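Long-range contact in kinetochore-associated protein NSL1 homolog (PDB 5LSI), which forms part of the MIS12 complex, which is required for kinetochore formation and for normal chromosome alignment and segregation during mitosis: residues B[14-24]-B[64-75]. Numbering follows the deposited sequence.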
loop_
_atom_site.group_PDB
_atom_site.type_symbol
_atom_site.label_atom_id
_atom_site.label_comp_id
_atom_site.label_asym_id
_atom_site.label_seq_id
_atom_site.Cartn_x
_atom_site.Cartn_y
_atom_site.Cartn_z
ATOM N N ARG B 14 8.030 8.968 5.149
ATOM C CA ARG B 14 7.611 7.578 5.257
ATOM C C ARG B 14 6.743 7.389 6.494
ATOM O O ARG B 14 6.960 8.027 7.529
ATOM C CB ARG B 14 8.831 6.657 5.319
ATOM C CG ARG B 14 9.678 6.658 4.059
ATOM C CD ARG B 14 10.935 5.822 4.242
ATOM N NE ARG B 14 11.759 6.325 5.337
ATOM C CZ ARG B 14 12.870 5.737 5.769
ATOM N NH1 ARG B 14 13.298 4.617 5.199
ATOM N NH2 ARG B 14 13.554 6.266 6.776
ATOM N N VAL B 15 5.741 6.517 6.377
ATOM C CA VAL B 15 4.871 6.219 7.509
ATOM C C VAL B 15 5.683 5.515 8.588
ATOM O O VAL B 15 6.346 4.505 8.327
ATOM C CB VAL B 15 3.673 5.372 7.057
ATOM C CG1 VAL B 15 2.705 5.154 8.211
ATOM C CG2 VAL B 15 2.975 6.037 5.883
ATOM N N ARG B 16 5.642 6.054 9.805
ATOM C CA ARG B 16 6.477 5.583 10.910
ATOM C C ARG B 16 5.795 4.402 11.585
ATOM O O ARG B 16 4.906 4.579 12.420
ATOM C CB ARG B 16 6.729 6.710 11.906
ATOM C CG ARG B 16 7.700 7.761 11.410
ATOM C CD ARG B 16 7.466 9.109 12.069
ATOM N NE ARG B 16 8.437 10.098 11.607
ATOM C CZ ARG B 16 8.368 11.398 11.869
ATOM N NH1 ARG B 16 7.364 11.878 12.591
ATOM N NH2 ARG B 16 9.301 12.218 11.406
ATOM N N CYS B 17 6.220 3.192 11.242
ATOM C CA CYS B 17 5.650 1.981 11.808
ATOM C C CYS B 17 6.621 1.352 12.799
ATOM O O CYS B 17 7.819 1.652 12.807
ATOM C CB CYS B 17 5.295 0.976 10.709
ATOM S SG CYS B 17 3.967 1.537 9.622
ATOM N N THR B 18 6.083 0.470 13.639
ATOM C CA THR B 18 6.857 -0.195 14.679
ATOM C C THR B 18 6.945 -1.703 14.518
ATOM O O THR B 18 7.918 -2.296 14.988
ATOM C CB THR B 18 6.266 0.105 16.065
ATOM O OG1 THR B 18 4.959 -0.472 16.162
ATOM C CG2 THR B 18 6.168 1.603 16.294
ATOM N N SER B 19 5.965 -2.343 13.879
ATOM C CA SER B 19 5.896 -3.799 13.803
ATOM C C SER B 19 5.971 -4.245 12.348
ATOM O O SER B 19 5.036 -4.020 11.573
ATOM C CB SER B 19 4.621 -4.321 14.462
ATOM O OG SER B 19 4.510 -5.718 14.274
ATOM N N LYS B 20 7.075 -4.903 11.992
ATOM C CA LYS B 20 7.222 -5.455 10.651
ATOM C C LYS B 20 6.215 -6.572 10.394
ATOM O O LYS B 20 5.686 -6.697 9.284
ATOM C CB LYS B 20 8.652 -5.957 10.465
ATOM C CG LYS B 20 9.095 -6.146 9.032
ATOM C CD LYS B 20 10.604 -6.331 8.971
ATOM C CE LYS B 20 11.062 -6.760 7.589
ATOM N NZ LYS B 20 12.543 -6.884 7.515
ATOM N N ARG B 21 5.937 -7.396 11.407
ATOM C CA ARG B 21 5.000 -8.498 11.214
ATOM C C ARG B 21 3.585 -7.991 10.974
ATOM O O ARG B 21 2.867 -8.523 10.122
ATOM C CB ARG B 21 5.024 -9.437 12.417
ATOM C CG ARG B 21 4.028 -10.577 12.308
ATOM C CD ARG B 21 3.954 -11.377 13.599
ATOM N NE ARG B 21 5.268 -11.850 14.025
ATOM C CZ ARG B 21 5.496 -12.500 15.162
ATOM N NH1 ARG B 21 4.494 -12.761 15.994
ATOM N NH2 ARG B 21 6.728 -12.889 15.468
ATOM N N ALA B 22 3.168 -6.965 11.719
ATOM C CA ALA B 22 1.817 -6.432 11.560
ATOM C C ALA B 22 1.612 -5.831 10.172
ATOM O O ALA B 22 0.521 -5.936 9.597
ATOM C CB ALA B 22 1.537 -5.394 12.647
ATOM N N VAL B 23 2.645 -5.194 9.619
ATOM C CA VAL B 23 2.553 -4.689 8.251
ATOM C C VAL B 23 2.419 -5.845 7.269
ATOM O O VAL B 23 1.606 -5.796 6.336
ATOM C CB VAL B 23 3.769 -3.804 7.921
ATOM C CG1 VAL B 23 3.751 -3.390 6.452
ATOM C CG2 VAL B 23 3.800 -2.582 8.824
ATOM N N THR B 24 3.207 -6.906 7.469
ATOM C CA THR B 24 3.134 -8.078 6.600
ATOM C C THR B 24 1.740 -8.694 6.616
ATOM O O THR B 24 1.226 -9.118 5.574
ATOM C CB THR B 24 4.183 -9.107 7.027
ATOM O OG1 THR B 24 5.490 -8.626 6.692
ATOM C CG2 THR B 24 3.952 -10.447 6.342
ATOM N N ASN B 64 7.856 2.801 1.515
ATOM C CA ASN B 64 7.279 4.054 1.982
ATOM C C ASN B 64 6.943 4.032 3.469
ATOM O O ASN B 64 6.192 4.889 3.945
ATOM C CB ASN B 64 6.036 4.399 1.164
ATOM C CG ASN B 64 6.381 5.033 -0.157
ATOM O OD1 ASN B 64 6.686 6.223 -0.219
ATOM N ND2 ASN B 64 6.349 4.242 -1.224
ATOM N N ILE B 65 7.480 3.067 4.213
ATOM C CA ILE B 65 7.354 3.049 5.662
ATOM C C ILE B 65 8.745 2.883 6.255
ATOM O O ILE B 65 9.687 2.452 5.587
ATOM C CB ILE B 65 6.416 1.932 6.183
ATOM C CG1 ILE B 65 7.087 0.563 6.080
ATOM C CG2 ILE B 65 5.099 1.924 5.429
ATOM C CD1 ILE B 65 6.187 -0.588 6.495
ATOM N N SER B 66 8.864 3.250 7.523
ATOM C CA SER B 66 10.033 2.932 8.323
ATOM C C SER B 66 9.608 2.023 9.467
ATOM O O SER B 66 8.490 2.125 9.979
ATOM C CB SER B 66 10.704 4.198 8.872
ATOM O OG SER B 66 9.808 4.939 9.683
ATOM N N ILE B 67 10.498 1.117 9.849
ATOM C CA ILE B 67 10.280 0.228 10.984
ATOM C C ILE B 67 11.200 0.713 12.095
ATOM O O ILE B 67 12.409 0.453 12.072
ATOM C CB ILE B 67 10.544 -1.239 10.630
ATOM C CG1 ILE B 67 9.626 -1.688 9.491
ATOM C CG2 ILE B 67 10.354 -2.131 11.856
ATOM C CD1 ILE B 67 8.156 -1.593 9.823
ATOM N N ASN B 68 10.628 1.431 13.065
ATOM C CA ASN B 68 11.390 2.043 14.155
ATOM C C ASN B 68 12.499 2.939 13.602
ATOM O O ASN B 68 13.670 2.824 13.970
ATOM C CB ASN B 68 11.953 0.979 15.101
ATOM C CG ASN B 68 10.864 0.197 15.812
ATOM O OD1 ASN B 68 9.919 0.773 16.352
ATOM N ND2 ASN B 68 10.989 -1.125 15.810
ATOM N N GLY B 69 12.116 3.834 12.689
ATOM C CA GLY B 69 13.045 4.759 12.075
ATOM C C GLY B 69 14.001 4.157 11.069
ATOM O O GLY B 69 14.775 4.905 10.458
ATOM N N GLN B 70 13.977 2.844 10.872
ATOM C CA GLN B 70 14.877 2.159 9.956
ATOM C C GLN B 70 14.138 1.747 8.691
ATOM O O GLN B 70 12.909 1.641 8.665
ATOM C CB GLN B 70 15.487 0.917 10.612
ATOM C CG GLN B 70 15.965 1.119 12.038
ATOM C CD GLN B 70 16.517 -0.159 12.645
ATOM O OE1 GLN B 70 16.928 -1.072 11.927
ATOM N NE2 GLN B 70 16.515 -0.237 13.970
ATOM N N ALA B 71 14.909 1.495 7.638
ATOM C CA ALA B 71 14.338 0.959 6.415
ATOM C C ALA B 71 13.812 -0.455 6.653
ATOM O O ALA B 71 14.229 -1.158 7.576
ATOM C CB ALA B 71 15.372 0.955 5.292
ATOM N N TRP B 72 12.880 -0.865 5.792
ATOM C CA TRP B 72 12.215 -2.155 5.961
ATOM C C TRP B 72 13.211 -3.308 5.902
ATOM O O TRP B 72 13.236 -4.169 6.788
ATOM C CB TRP B 72 11.136 -2.318 4.889
ATOM C CG TRP B 72 10.515 -3.683 4.817
ATOM C CD1 TRP B 72 10.993 -4.770 4.142
ATOM C CD2 TRP B 72 9.282 -4.094 5.417
ATOM N NE1 TRP B 72 10.139 -5.836 4.297
ATOM C CE2 TRP B 72 9.080 -5.445 5.073
ATOM C CE3 TRP B 72 8.332 -3.452 6.212
ATOM C CZ2 TRP B 72 7.971 -6.163 5.501
ATOM C CZ3 TRP B 72 7.231 -4.169 6.635
ATOM C CH2 TRP B 72 7.059 -5.510 6.279
ATOM N N GLN B 73 14.040 -3.341 4.857
ATOM C CA GLN B 73 14.935 -4.472 4.645
ATOM C C GLN B 73 16.020 -4.572 5.709
ATOM O O GLN B 73 16.608 -5.646 5.874
ATOM C CB GLN B 73 15.577 -4.383 3.260
ATOM C CG GLN B 73 16.347 -3.091 3.002
ATOM C CD GLN B 73 15.455 -1.941 2.566
ATOM O OE1 GLN B 73 14.253 -1.930 2.836
ATOM N NE2 GLN B 73 16.044 -0.963 1.885
ATOM N N GLU B 74 16.296 -3.491 6.433
ATOM C CA GLU B 74 17.340 -3.491 7.447
ATOM C C GLU B 74 16.797 -3.629 8.863
ATOM O O GLU B 74 17.582 -3.602 9.816
ATOM C CB GLU B 74 18.181 -2.215 7.337
ATOM C CG GLU B 74 17.475 -0.951 7.795
ATOM C CD GLU B 74 18.342 0.286 7.633
ATOM O OE1 GLU B 74 17.784 1.391 7.455
ATOM O OE2 GLU B 74 19.584 0.154 7.678
ATOM N N ALA B 75 15.488 -3.784 9.027
ATOM C CA ALA B 75 14.867 -3.924 10.335
ATOM C C ALA B 75 14.373 -5.356 10.529
ATOM O O ALA B 75 14.521 -6.219 9.659
ATOM C CB ALA B 75 13.726 -2.918 10.499
HETATM O O HOH W 1 9.688 7.782 8.976
HETATM O O HOH W 2 9.489 3.924 12.370
#
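A two-stranded parallel sheet in this N-terminal piece of NSL1 pairs strand 15-17 with strand 65-67 and shows how a short pairing can close a helical hairpin. Val15 N donates to Asn64 O, Ser66 N to Val15 O, Cys17 N to Ser66 O and Asn68 N to Cys17 O; a water joins Cys17 O and Ser66 OG to Gly69 N in the type I' turn. On the face of Val15 and Cys17, Ile65 CD1 meets Val23 CG1 tip to tip at 3.7 Å; on the other, Ser66 CB lies over the Arg14 guanidinium, salt-bridged to Asp12. With CG anti to the backbone N (chi1 -161°) and the rest extended, Lys20 crosses one face of the Trp72 indole, CG making a CH-pi contact and NZ a cation-pi contact. NZ also donates to Trp72 O (2.9 Å), opposite Ala75 N, and from above the carbonyl plane to Ala75 O (3.0 Å). Thr24 OG1, at the ring edge, donates to Lys20 O (3.2 Å), while Val23 CG1 packs against CZ3. With an alanine replacing Trp72, the ammonium would probably turn more freely and a gap open beside Val23. Another protein's chain hydrogen-bonds Arg16 N and Thr18. Strand 15-17 leads into helix 20-35; strand 65-67 follows helix 46-62.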